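Local coordinates for protein methylglyoxal reductase (NADPH-dependent) (Candida albicans SC5314, PDB 6KWS) that probably reduces methylglyoxal with NADPH as the hydride donor, as a member of the extended short-chain dehydrogenase/reductase family, at residues 67-72 with 108-113; 134-137 with 142-145; 208-213 with 221-226. The protein carries 1 engineered substitution. One frame throughout, in Å; residues are numbered along the deposited sequence.

Contact 1 (67-72 with 108-113)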
ATOM      1  N   LYS A  67      15.454  -4.422 -19.348  1.00 53.03           N
ATOM      2  CA  LYS A  67      16.714  -3.695 -19.441  1.00 58.54           C
ATOM      3  C   LYS A  67      17.274  -3.377 -18.057  1.00 56.45           C
ATOM      4  O   LYS A  67      18.488  -3.497 -17.831  1.00 53.72           O
ATOM      5  CB  LYS A  67      16.508  -2.430 -20.287  1.00 57.46           C
ATOM      6  CG  LYS A  67      17.474  -1.298 -20.043  1.00 55.28           C
ATOM      7  CD  LYS A  67      17.123  -0.088 -20.917  1.00 69.42           C
ATOM      8  CE  LYS A  67      18.103   1.075 -20.704  1.00 67.63           C
ATOM      9  NZ  LYS A  67      17.655   2.361 -21.305  1.00 66.38           N
ATOM     10  N   VAL A  68      16.412  -3.038 -17.099  1.00 51.81           N
ATOM     11  CA  VAL A  68      16.915  -2.801 -15.752  1.00 54.56           C
ATOM     12  C   VAL A  68      17.346  -4.114 -15.092  1.00 53.38           C
ATOM     13  O   VAL A  68      18.346  -4.154 -14.364  1.00 56.62           O
ATOM     14  CB  VAL A  68      15.866  -2.045 -14.918  1.00 51.81           C
ATOM     15  CG1 VAL A  68      14.537  -2.757 -14.992  1.00 53.10           C
ATOM     16  CG2 VAL A  68      16.328  -1.900 -13.476  1.00 48.37           C
ATOM     17  N   LEU A  69      16.628  -5.210 -15.352  1.00 48.05           N
ATOM     18  CA  LEU A  69      17.048  -6.497 -14.796  1.00 51.90           C
ATOM     19  C   LEU A  69      18.376  -6.970 -15.382  1.00 55.41           C
ATOM     20  O   LEU A  69      19.213  -7.532 -14.661  1.00 58.00           O
ATOM     21  CB  LEU A  69      15.971  -7.554 -15.019  1.00 52.18           C
ATOM     22  CG  LEU A  69      14.945  -7.528 -13.889  1.00 52.18           C
ATOM     23  CD1 LEU A  69      13.731  -8.379 -14.234  1.00 48.06           C
ATOM     24  CD2 LEU A  69      15.595  -7.950 -12.556  1.00 45.28           C
ATOM     25  N   GLN A  70      18.592  -6.758 -16.682  1.00 50.97           N
ATOM     26  CA  GLN A  70      19.843  -7.196 -17.293  1.00 51.22           C
ATOM     27  C   GLN A  70      21.021  -6.337 -16.844  1.00 58.97           C
ATOM     28  O   GLN A  70      22.086  -6.865 -16.504  1.00 65.96           O
ATOM     29  CB  GLN A  70      19.719  -7.182 -18.811  1.00 52.10           C
ATOM     30  CG  GLN A  70      18.819  -8.259 -19.376  1.00 56.82           C
ATOM     31  CD  GLN A  70      18.190  -7.818 -20.673  1.00 59.69           C
ATOM     32  OE1 GLN A  70      18.610  -6.825 -21.263  1.00 59.03           O
ATOM     33  NE2 GLN A  70      17.138  -8.521 -21.094  1.00 63.52           N
ATOM     34  N   LYS A  71      20.855  -5.015 -16.826  1.00 56.75           N
ATOM     35  CA  LYS A  71      21.949  -4.144 -16.411  1.00 54.80           C
ATOM     36  C   LYS A  71      22.363  -4.340 -14.960  1.00 59.56           C
ATOM     37  O   LYS A  71      23.489  -3.977 -14.603  1.00 60.29           O
ATOM     38  CB  LYS A  71      21.560  -2.696 -16.595  1.00 54.36           C
ATOM     39  CG  LYS A  71      21.662  -2.229 -17.979  1.00 52.32           C
ATOM     40  CD  LYS A  71      21.285  -0.770 -18.032  1.00 58.93           C
ATOM     41  CE  LYS A  71      20.843  -0.433 -19.429  1.00 63.46           C
ATOM     42  NZ  LYS A  71      21.194  -1.522 -20.403  1.00 62.65           N
ATOM     43  N   HIS A  72      21.479  -4.855 -14.102  1.00 57.81           N
ATOM     44  CA  HIS A  72      21.808  -4.953 -12.682  1.00 60.36           C
ATOM     45  C   HIS A  72      21.672  -6.382 -12.174  1.00 62.38           C
ATOM     46  O   HIS A  72      20.866  -6.667 -11.277  1.00 60.70           O
ATOM     47  CB  HIS A  72      20.930  -4.011 -11.856  1.00 56.01           C
ATOM     48  CG  HIS A  72      21.158  -2.568 -12.160  1.00 60.37           C
ATOM     49  ND1 HIS A  72      22.115  -1.813 -11.514  1.00 63.46           N
ATOM     50  CD2 HIS A  72      20.569  -1.743 -13.058  1.00 59.80           C
ATOM     51  CE1 HIS A  72      22.095  -0.582 -11.994  1.00 64.33           C
ATOM     52  NE2 HIS A  72      21.169  -0.515 -12.936  1.00 60.47           N
ATOM     53  N   LEU A 108       6.477 -10.326 -13.516  1.00 43.53           N
ATOM     54  CA  LEU A 108       7.053 -11.594 -13.081  1.00 41.95           C
ATOM     55  C   LEU A 108       7.750 -12.313 -14.230  1.00 47.49           C
ATOM     56  O   LEU A 108       8.771 -12.983 -14.024  1.00 46.29           O
ATOM     57  CB  LEU A 108       5.969 -12.476 -12.483  1.00 40.80           C
ATOM     58  CG  LEU A 108       5.412 -11.978 -11.163  1.00 40.43           C
ATOM     59  CD1 LEU A 108       4.203 -12.814 -10.845  1.00 36.36           C
ATOM     60  CD2 LEU A 108       6.458 -12.059 -10.045  1.00 38.73           C
ATOM     61  N   GLN A 109       7.211 -12.192 -15.450  1.00 47.44           N
ATOM     62  CA  GLN A 109       7.895 -12.783 -16.597  1.00 51.63           C
ATOM     63  C   GLN A 109       9.294 -12.191 -16.776  1.00 50.92           C
ATOM     64  O   GLN A 109      10.266 -12.929 -16.984  1.00 46.52           O
ATOM     65  CB  GLN A 109       7.060 -12.616 -17.865  1.00 51.95           C
ATOM     66  CG  GLN A 109       7.638 -13.384 -19.045  1.00 56.29           C
ATOM     67  CD  GLN A 109       7.213 -14.844 -19.040  1.00 63.98           C
ATOM     68  OE1 GLN A 109       6.032 -15.152 -18.875  1.00 65.04           O
ATOM     69  NE2 GLN A 109       8.185 -15.755 -19.178  1.00 61.81           N
ATOM     70  N   ALA A 110       9.428 -10.863 -16.672  1.00 47.02           N
ATOM     71  CA  ALA A 110      10.762 -10.274 -16.775  1.00 49.73           C
ATOM     72  C   ALA A 110      11.683 -10.823 -15.693  1.00 50.45           C
ATOM     73  O   ALA A 110      12.838 -11.170 -15.963  1.00 49.76           O
ATOM     74  CB  ALA A 110      10.688  -8.751 -16.703  1.00 45.27           C
ATOM     75  N   ILE A 111      11.186 -10.935 -14.463  1.00 47.39           N
ATOM     76  CA  ILE A 111      12.032 -11.497 -13.423  1.00 47.79           C
ATOM     77  C   ILE A 111      12.355 -12.948 -13.742  1.00 51.23           C
ATOM     78  O   ILE A 111      13.460 -13.428 -13.458  1.00 52.92           O
ATOM     79  CB  ILE A 111      11.359 -11.330 -12.049  1.00 46.89           C
ATOM     80  CG1 ILE A 111      11.094  -9.840 -11.798  1.00 47.04           C
ATOM     81  CG2 ILE A 111      12.217 -11.943 -10.932  1.00 39.78           C
ATOM     82  CD1 ILE A 111      10.121  -9.564 -10.669  1.00 46.22           C
ATOM     83  N   TYR A 112      11.419 -13.657 -14.367  1.00 53.12           N
ATOM     84  CA  TYR A 112      11.663 -15.049 -14.721  1.00 54.76           C
ATOM     85  C   TYR A 112      12.792 -15.173 -15.743  1.00 56.47           C
ATOM     86  O   TYR A 112      13.746 -15.931 -15.537  1.00 58.60           O
ATOM     87  CB  TYR A 112      10.379 -15.666 -15.252  1.00 57.25           C
ATOM     88  CG  TYR A 112      10.424 -17.163 -15.367  1.00 62.28           C
ATOM     89  CD1 TYR A 112      10.175 -17.790 -16.586  1.00 63.65           C
ATOM     90  CD2 TYR A 112      10.697 -17.952 -14.260  1.00 63.17           C
ATOM     91  CE1 TYR A 112      10.200 -19.158 -16.700  1.00 64.35           C
ATOM     92  CE2 TYR A 112      10.724 -19.329 -14.362  1.00 72.63           C
ATOM     93  CZ  TYR A 112      10.475 -19.924 -15.588  1.00 73.51           C
ATOM     94  OH  TYR A 112      10.497 -21.292 -15.710  1.00 74.04           O
ATOM     95  N   ASN A 113      12.711 -14.420 -16.844  1.00 52.40           N
ATOM     96  CA  ASN A 113      13.728 -14.522 -17.887  1.00 53.66           C
ATOM     97  C   ASN A 113      15.067 -13.958 -17.415  1.00 60.60           C
ATOM     98  O   ASN A 113      16.092 -14.653 -17.443  1.00 63.84           O
ATOM     99  CB  ASN A 113      13.258 -13.809 -19.159  1.00 50.13           C
ATOM    100  CG  ASN A 113      11.933 -14.352 -19.680  1.00 51.60           C
ATOM    101  OD1 ASN A 113      11.571 -15.489 -19.413  1.00 47.52           O
ATOM    102  ND2 ASN A 113      11.197 -13.525 -20.417  1.00 58.82           N
TER

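Contact 2 (134-137 with 142-145)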
ATOM      1  N   SER A 134     -19.392  -9.172   1.579  1.00 43.88           N
ATOM      2  CA  SER A 134     -20.403  -9.723   2.484  1.00 38.38           C
ATOM      3  C   SER A 134     -19.780 -10.206   3.791  1.00 40.31           C
ATOM      4  O   SER A 134     -20.417 -10.133   4.849  1.00 38.80           O
ATOM      5  CB  SER A 134     -21.153 -10.869   1.815  1.00 39.26           C
ATOM      6  OG  SER A 134     -20.389 -12.066   1.905  1.00 45.31           O
ATOM      7  N   LYS A 135     -18.543 -10.696   3.744  1.00 37.65           N
ATOM      8  CA  LYS A 135     -17.888 -11.135   4.968  1.00 37.99           C
ATOM      9  C   LYS A 135     -17.424  -9.959   5.824  1.00 40.68           C
ATOM     10  O   LYS A 135     -17.605  -9.976   7.049  1.00 39.98           O
ATOM     11  CB  LYS A 135     -16.704 -12.044   4.640  1.00 33.16           C
ATOM     12  CG  LYS A 135     -16.728 -13.297   5.444  1.00 33.65           C
ATOM     13  CD  LYS A 135     -15.427 -13.564   6.123  1.00 39.46           C
ATOM     14  CE  LYS A 135     -14.839 -14.850   5.572  1.00 41.34           C
ATOM     15  NZ  LYS A 135     -14.663 -15.877   6.620  1.00 44.65           N
ATOM     16  N   GLU A 136     -16.822  -8.938   5.200  1.00 40.00           N
ATOM     17  CA  GLU A 136     -16.327  -7.779   5.942  1.00 43.02           C
ATOM     18  C   GLU A 136     -17.443  -7.089   6.722  1.00 43.82           C
ATOM     19  O   GLU A 136     -17.200  -6.510   7.791  1.00 41.49           O
ATOM     20  CB  GLU A 136     -15.659  -6.797   4.971  1.00 42.06           C
ATOM     21  CG  GLU A 136     -15.389  -5.409   5.531  1.00 42.13           C
ATOM     22  CD  GLU A 136     -14.028  -5.305   6.208  1.00 49.57           C
ATOM     23  OE1 GLU A 136     -13.472  -4.184   6.321  1.00 53.57           O
ATOM     24  OE2 GLU A 136     -13.510  -6.356   6.635  1.00 53.34           O
ATOM     25  N   ALA A 137     -18.674  -7.167   6.222  1.00 40.46           N
ATOM     26  CA  ALA A 137     -19.818  -6.538   6.854  1.00 36.15           C
ATOM     27  C   ALA A 137     -20.481  -7.413   7.912  1.00 40.96           C
ATOM     28  O   ALA A 137     -21.555  -7.044   8.400  1.00 45.39           O
ATOM     29  CB  ALA A 137     -20.848  -6.149   5.790  1.00 29.73           C
ATOM     30  N   ILE A 142     -14.647 -13.901  11.084  1.00 42.32           N
ATOM     31  CA  ILE A 142     -13.205 -13.728  11.267  1.00 38.76           C
ATOM     32  C   ILE A 142     -12.522 -13.768   9.905  1.00 41.05           C
ATOM     33  O   ILE A 142     -12.825 -14.642   9.084  1.00 46.55           O
ATOM     34  CB  ILE A 142     -12.610 -14.816  12.164  1.00 40.14           C
ATOM     35  CG1 ILE A 142     -13.208 -14.757  13.561  1.00 44.64           C
ATOM     36  CG2 ILE A 142     -11.123 -14.624  12.249  1.00 50.05           C
ATOM     37  CD1 ILE A 142     -12.641 -15.812  14.477  1.00 47.22           C
ATOM     38  N   ILE A 143     -11.596 -12.836   9.660  1.00 40.68           N
ATOM     39  CA  ILE A 143     -10.891 -12.753   8.382  1.00 40.06           C
ATOM     40  C   ILE A 143      -9.388 -12.840   8.609  1.00 42.36           C
ATOM     41  O   ILE A 143      -8.831 -12.065   9.399  1.00 42.85           O
ATOM     42  CB  ILE A 143     -11.231 -11.471   7.621  1.00 37.64           C
ATOM     43  CG1 ILE A 143     -12.729 -11.407   7.343  1.00 39.60           C
ATOM     44  CG2 ILE A 143     -10.431 -11.430   6.337  1.00 39.17           C
ATOM     45  CD1 ILE A 143     -13.143 -10.204   6.495  1.00 40.28           C
ATOM     46  N   THR A 144      -8.735 -13.760   7.883  1.00 41.72           N
ATOM     47  CA  THR A 144      -7.317 -14.104   8.027  1.00 44.66           C
ATOM     48  C   THR A 144      -6.629 -14.073   6.664  1.00 41.00           C
ATOM     49  O   THR A 144      -7.256 -13.855   5.624  1.00 39.98           O
ATOM     50  CB  THR A 144      -7.128 -15.499   8.644  1.00 41.84           C
ATOM     51  OG1 THR A 144      -7.510 -16.491   7.677  1.00 41.07           O
ATOM     52  CG2 THR A 144      -7.964 -15.651   9.933  1.00 36.37           C
ATOM     53  N   GLU A 145      -5.323 -14.344   6.676  1.00 41.37           N
ATOM     54  CA  GLU A 145      -4.534 -14.348   5.451  1.00 38.49           C
ATOM     55  C   GLU A 145      -5.001 -15.405   4.444  1.00 41.57           C
ATOM     56  O   GLU A 145      -4.665 -15.307   3.255  1.00 39.51           O
ATOM     57  CB  GLU A 145      -3.062 -14.562   5.801  1.00 35.38           C
ATOM     58  CG  GLU A 145      -2.471 -13.530   6.760  1.00 42.59           C
ATOM     59  CD  GLU A 145      -2.675 -13.850   8.252  1.00 49.78           C
ATOM     60  OE1 GLU A 145      -2.093 -13.120   9.103  1.00 48.51           O
ATOM     61  OE2 GLU A 145      -3.410 -14.817   8.574  1.00 51.28           O
TER

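Contact 3 (208-213 with 221-226)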
ATOM      1  N   LYS A 208       0.347  18.195  -1.489  1.00 72.62           N
ATOM      2  CA  LYS A 208      -0.524  19.010  -2.282  1.00 77.65           C
ATOM      3  C   LYS A 208      -1.799  19.243  -1.505  1.00 83.56           C
ATOM      4  O   LYS A 208      -1.951  18.844  -0.330  1.00 85.52           O
ATOM      5  CB  LYS A 208      -0.807  18.327  -3.618  1.00 75.23           C
ATOM      6  CG  LYS A 208      -0.832  16.809  -3.481  1.00 84.40           C
ATOM      7  CD  LYS A 208      -0.701  16.073  -4.804  1.00 87.70           C
ATOM      8  CE  LYS A 208      -1.776  16.495  -5.782  1.00 87.63           C
ATOM      9  NZ  LYS A 208      -1.431  16.086  -7.174  1.00 85.72           N
ATOM     10  N   GLN A 209      -2.740  19.834  -2.209  1.00 77.86           N
ATOM     11  CA  GLN A 209      -3.982  20.285  -1.627  1.00 81.50           C
ATOM     12  C   GLN A 209      -4.937  19.150  -1.382  1.00 87.81           C
ATOM     13  O   GLN A 209      -5.679  19.156  -0.401  1.00 79.98           O
ATOM     14  CB  GLN A 209      -4.616  21.242  -2.601  1.00 78.93           C
ATOM     15  CG  GLN A 209      -5.560  22.196  -1.969  1.00 74.73           C
ATOM     16  CD  GLN A 209      -4.708  23.279  -1.349  1.00 82.06           C
ATOM     17  OE1 GLN A 209      -3.501  23.308  -1.517  1.00 81.74           O
ATOM     18  NE2 GLN A 209      -5.375  24.228  -0.705  1.00 80.42           N
ATOM     19  N   SER A 210      -4.994  18.251  -2.348  1.00 92.14           N
ATOM     20  CA  SER A 210      -5.734  17.007  -2.333  1.00 85.01           C
ATOM     21  C   SER A 210      -4.675  15.913  -2.353  1.00 84.93           C
ATOM     22  O   SER A 210      -3.854  15.855  -3.276  1.00 85.10           O
ATOM     23  CB  SER A 210      -6.650  16.920  -3.551  1.00 82.95           C
ATOM     24  OG  SER A 210      -7.710  16.023  -3.305  1.00 86.73           O
ATOM     25  N   LEU A 211      -4.613  15.125  -1.286  1.00 75.44           N
ATOM     26  CA  LEU A 211      -3.728  13.968  -1.278  1.00 77.20           C
ATOM     27  C   LEU A 211      -4.232  12.959  -2.300  1.00 77.88           C
ATOM     28  O   LEU A 211      -5.439  12.698  -2.404  1.00 78.89           O
ATOM     29  CB  LEU A 211      -3.649  13.333   0.116  1.00 69.07           C
ATOM     30  CG  LEU A 211      -3.315  14.195   1.348  1.00 62.90           C
ATOM     31  CD1 LEU A 211      -2.655  13.356   2.426  1.00 61.55           C
ATOM     32  CD2 LEU A 211      -2.440  15.385   0.995  1.00 68.06           C
ATOM     33  N   ASN A 212      -3.310  12.412  -3.079  1.00 75.16           N
ATOM     34  CA  ASN A 212      -3.694  11.366  -4.016  1.00 76.51           C
ATOM     35  C   ASN A 212      -3.712   9.982  -3.359  1.00 75.89           C
ATOM     36  O   ASN A 212      -4.039   8.989  -4.023  1.00 67.07           O
ATOM     37  CB  ASN A 212      -2.770  11.404  -5.247  1.00 75.16           C
ATOM     38  CG  ASN A 212      -3.138  12.540  -6.230  1.00 85.86           C
ATOM     39  OD1 ASN A 212      -4.284  13.011  -6.264  1.00 79.69           O
ATOM     40  ND2 ASN A 212      -2.162  12.971  -7.031  1.00 86.60           N
ATOM     41  N   THR A 213      -3.426   9.916  -2.049  1.00 74.95           N
ATOM     42  CA  THR A 213      -3.311   8.696  -1.267  1.00 61.71           C
ATOM     43  C   THR A 213      -4.596   8.431  -0.486  1.00 63.39           C
ATOM     44  O   THR A 213      -5.620   9.104  -0.648  1.00 60.03           O
ATOM     45  CB  THR A 213      -2.135   8.765  -0.276  1.00 60.95           C
ATOM     46  OG1 THR A 213      -2.560   9.384   0.955  1.00 54.98           O
ATOM     47  CG2 THR A 213      -0.950   9.550  -0.850  1.00 64.43           C
ATOM     48  N   ILE A 221     -11.778  15.265   6.027  1.00 51.01           N
ATOM     49  CA  ILE A 221     -12.285  15.795   7.295  1.00 46.86           C
ATOM     50  C   ILE A 221     -11.880  17.256   7.475  1.00 50.21           C
ATOM     51  O   ILE A 221     -12.684  18.090   7.910  1.00 52.49           O
ATOM     52  CB  ILE A 221     -11.790  14.953   8.483  1.00 45.48           C
ATOM     53  CG1 ILE A 221     -12.237  13.491   8.387  1.00 47.57           C
ATOM     54  CG2 ILE A 221     -12.224  15.587   9.778  1.00 42.14           C
ATOM     55  CD1 ILE A 221     -13.700  13.314   8.229  1.00 50.53           C
ATOM     56  N   LEU A 222     -10.623  17.591   7.164  1.00 48.95           N
ATOM     57  CA  LEU A 222     -10.138  18.944   7.427  1.00 48.82           C
ATOM     58  C   LEU A 222     -10.822  20.003   6.576  1.00 49.36           C
ATOM     59  O   LEU A 222     -10.697  21.189   6.886  1.00 45.46           O
ATOM     60  CB  LEU A 222      -8.624  19.034   7.208  1.00 45.25           C
ATOM     61  CG  LEU A 222      -7.792  18.150   8.129  1.00 42.56           C
ATOM     62  CD1 LEU A 222      -6.319  18.271   7.845  1.00 39.33           C
ATOM     63  CD2 LEU A 222      -8.084  18.506   9.556  1.00 47.03           C
ATOM     64  N   LYS A 223     -11.537  19.625   5.522  1.00 49.87           N
ATOM     65  CA  LYS A 223     -12.222  20.602   4.689  1.00 53.01           C
ATOM     66  C   LYS A 223     -13.698  20.755   5.034  1.00 49.83           C
ATOM     67  O   LYS A 223     -14.424  21.421   4.300  1.00 54.38           O
ATOM     68  CB  LYS A 223     -12.073  20.240   3.216  1.00 57.21           C
ATOM     69  CG  LYS A 223     -10.638  20.126   2.763  1.00 57.27           C
ATOM     70  CD  LYS A 223     -10.614  19.754   1.305  1.00 63.21           C
ATOM     71  CE  LYS A 223      -9.334  19.053   0.939  1.00 67.33           C
ATOM     72  NZ  LYS A 223      -9.632  18.074  -0.140  1.00 72.10           N
ATOM     73  N   LEU A 224     -14.157  20.166   6.123  1.00 51.26           N
ATOM     74  CA  LEU A 224     -15.544  20.325   6.524  1.00 53.13           C
ATOM     75  C   LEU A 224     -15.725  21.575   7.380  1.00 54.95           C
ATOM     76  O   LEU A 224     -14.854  21.942   8.172  1.00 53.68           O
ATOM     77  CB  LEU A 224     -16.015  19.095   7.295  1.00 53.25           C
ATOM     78  CG  LEU A 224     -15.848  17.802   6.509  1.00 51.97           C
ATOM     79  CD1 LEU A 224     -16.347  16.614   7.321  1.00 48.13           C
ATOM     80  CD2 LEU A 224     -16.560  17.913   5.157  1.00 46.67           C
ATOM     81  N   LYS A 225     -16.889  22.236   7.205  1.00 66.14           N
ATOM     82  CA  LYS A 225     -17.409  23.345   7.997  1.00 67.22           C
ATOM     83  C   LYS A 225     -18.194  22.814   9.204  1.00 62.85           C
ATOM     84  O   LYS A 225     -18.745  21.707   9.153  1.00 59.60           O
ATOM     85  CB  LYS A 225     -18.309  24.230   7.131  1.00 69.57           C
ATOM     86  CG  LYS A 225     -17.800  24.457   5.701  1.00 66.89           C
ATOM     87  CD  LYS A 225     -18.431  25.697   5.074  1.00 73.94           C
ATOM     88  CE  LYS A 225     -17.398  26.519   4.276  1.00 71.76           C
ATOM     89  NZ  LYS A 225     -16.432  27.315   5.096  1.00 69.09           N
ATOM     90  N   PRO A 226     -18.271  23.602  10.308  1.00 63.23           N
ATOM     91  CA  PRO A 226     -18.787  23.076  11.587  1.00 62.11           C
ATOM     92  C   PRO A 226     -20.138  22.364  11.584  1.00 61.23           C
ATOM     93  O   PRO A 226     -20.387  21.544  12.483  1.00 67.28           O
ATOM     94  CB  PRO A 226     -18.838  24.337  12.464  1.00 55.63           C
ATOM     95  CG  PRO A 226     -17.682  25.125  11.993  1.00 53.59           C
ATOM     96  CD  PRO A 226     -17.653  24.933  10.486  1.00 57.01           C
TER

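Contact 1 (67-72 with 108-113)
Leu69 reaches from helix 66-71 to helix 92-114, and one methyl of its forked end makes every apolar touch between the two segments. That methyl, CD1, lies 3.9 Å from the Ala110 CB and equally 3.9 Å from the Ile111 CG1, so it settles at the junction of two successive residues. Alanine suits its place because a side chain of one carbon lets the leucine come down close to the helix backbone. Ile111 offers the first carbon of its longer branch, CG1, which stands anti to its own carbonyl carbon (chi1 -58°); the Ile111 side chain also touches Ile118 and Phe187.

The same methyl also rests on main-chain atoms: Leu69 CD1 is 3.4 Å from the Ala110 O and 3.6 Å from the Ile111 N, a van der Waals seat on the peptide link between them.

Polar bonds stay within each helix or lead out of the pair. Gln109 NE2 gives a weak bond to Asn113 OD1, one turn on. Beyond the end of helix 66-71, the His72 ring uses both nitrogens, NE2 with Glu54 and ND1 with Glu74.

With no hydrogen bond crossing between the segments and all three touching residues buried, the two neighbouring helices of this Rossmann-type domain meet here by dispersion and the exclusion of water.

Contact 2 (134-137 with 142-145)
Lys135 and Ile143 carry the first shell, their side chains lying alongside one another and running in opposing senses. The Lys135 CD lies 3.7 Å from the Ile143 CG1, methylene against methylene, and 4.1 Å from the Ile143 CD1. Lysine serves well at this partly exposed edge: its aliphatic stem covers the buried isoleucine while its ammonium continues to polar groups. The stem is kinked rather than extended beyond CB, which carries NZ round to the backbone of Ile142, where it makes a weak hydrogen bond of 3.3 Å to the Ile142 O.

Glu136 meets the same isoleucine at about a right angle. The Ile143 CD1 is 4.0 Å from the Glu136 CA and 3.9 Å from the Glu136 OE2, so the methyl touches the helix backbone as well as the carboxylate. Although the Glu136 CB points away from the strand, the bend at chi2 (89°) returns the carboxylate towards it.

The second shell fixes both charged ends. Lys135 NZ forms a salt bridge with Asp147, whose other carboxylate oxygen accepts a bond from the Thr144 N. The Glu136 carboxylate is held at both oxygens, OE1 by a salt bridge to Arg267 and OE2 by a hydrogen bond with Tyr127, which probably stabilises its negative charge. Tyr127 also touches Ile143, as does Ile130, adding to the apolar cover.

Short helix 133-136 thus lies against strand 142-143, which pairs in parallel with strand 306-307 through backbone bonds of Ile143 to Thr306 and Asp308. Glu136 also bonds by its backbone to Ala305, just before that partner strand. This small sheet is separate from the main one, to which the Glu136-Arg267 salt bridge links the helix through strand 260-269.

Contact 3 (208-213 with 221-226)
Lys223 stretches from just past helix 216-222 towards Gln209 and Ser210, and its outer half is what meets the 208-213 loop. The side chain leaves with CG anti to its own carbonyl carbon (chi1 -57°), runs extended through its methylenes and bends only at chi4, so that its end arrives at the loop backbone. The Lys223 CE is 3.9 Å from the Gln209 O, and the Lys223 NZ is 4.1 Å from that same oxygen, a distance at which attraction is electrostatic at most. Carbonyl and methylene therefore meet in van der Waals contact, while Gln209 takes part through its main chain more than through its amide end.

Ser210 stands next to this carbonyl. Its hydroxyl lies 4.2 Å from the ammonium, measured from the Ser210 OG to the Lys223 NZ, a proximity without a bond. A small polar residue is at home on this partly exposed loop, where a lysine tip passes close by.

Glu216, at the start of helix 216-222 and outside both segments, is a partner common to both sides. Its OE2 forms a salt bridge with Lys223 NZ, and its OE1 makes weak hydrogen bonds with the Leu211 N and Ser210 OG. The Gln209 O, meanwhile, takes a bond from Asn219 ND2.

The direct touch between the segments is thus slight, some 72 Å² of buried surface, and it lies where two of the three touching residues are exposed. The lysine's charge may add a modest attraction to the Gln209 carbonyl, but the bonded links run through Asn219 and through Glu216, which holds the loop only weakly.

In the fold
Following the chain from the N terminus, contact 1 closes first: helix 66-71 is rejoined by the far part of helix 92-114 after an excursion that includes strand 75-80 of the main sheet. Contact 2 follows, a tight local closure in which helix 133-136 turns back to strand 142-143. Contact 3 comes last, bringing the loop after strand 196-198 to the end of helix 216-222. The three lie in series, so none nests in or crosses another. Contacts 1 and 3 fall on opposite sides of the chain's centre, their centres about 40 Å apart; contact 2 stays about 17 Å from each, measured between nearest atoms.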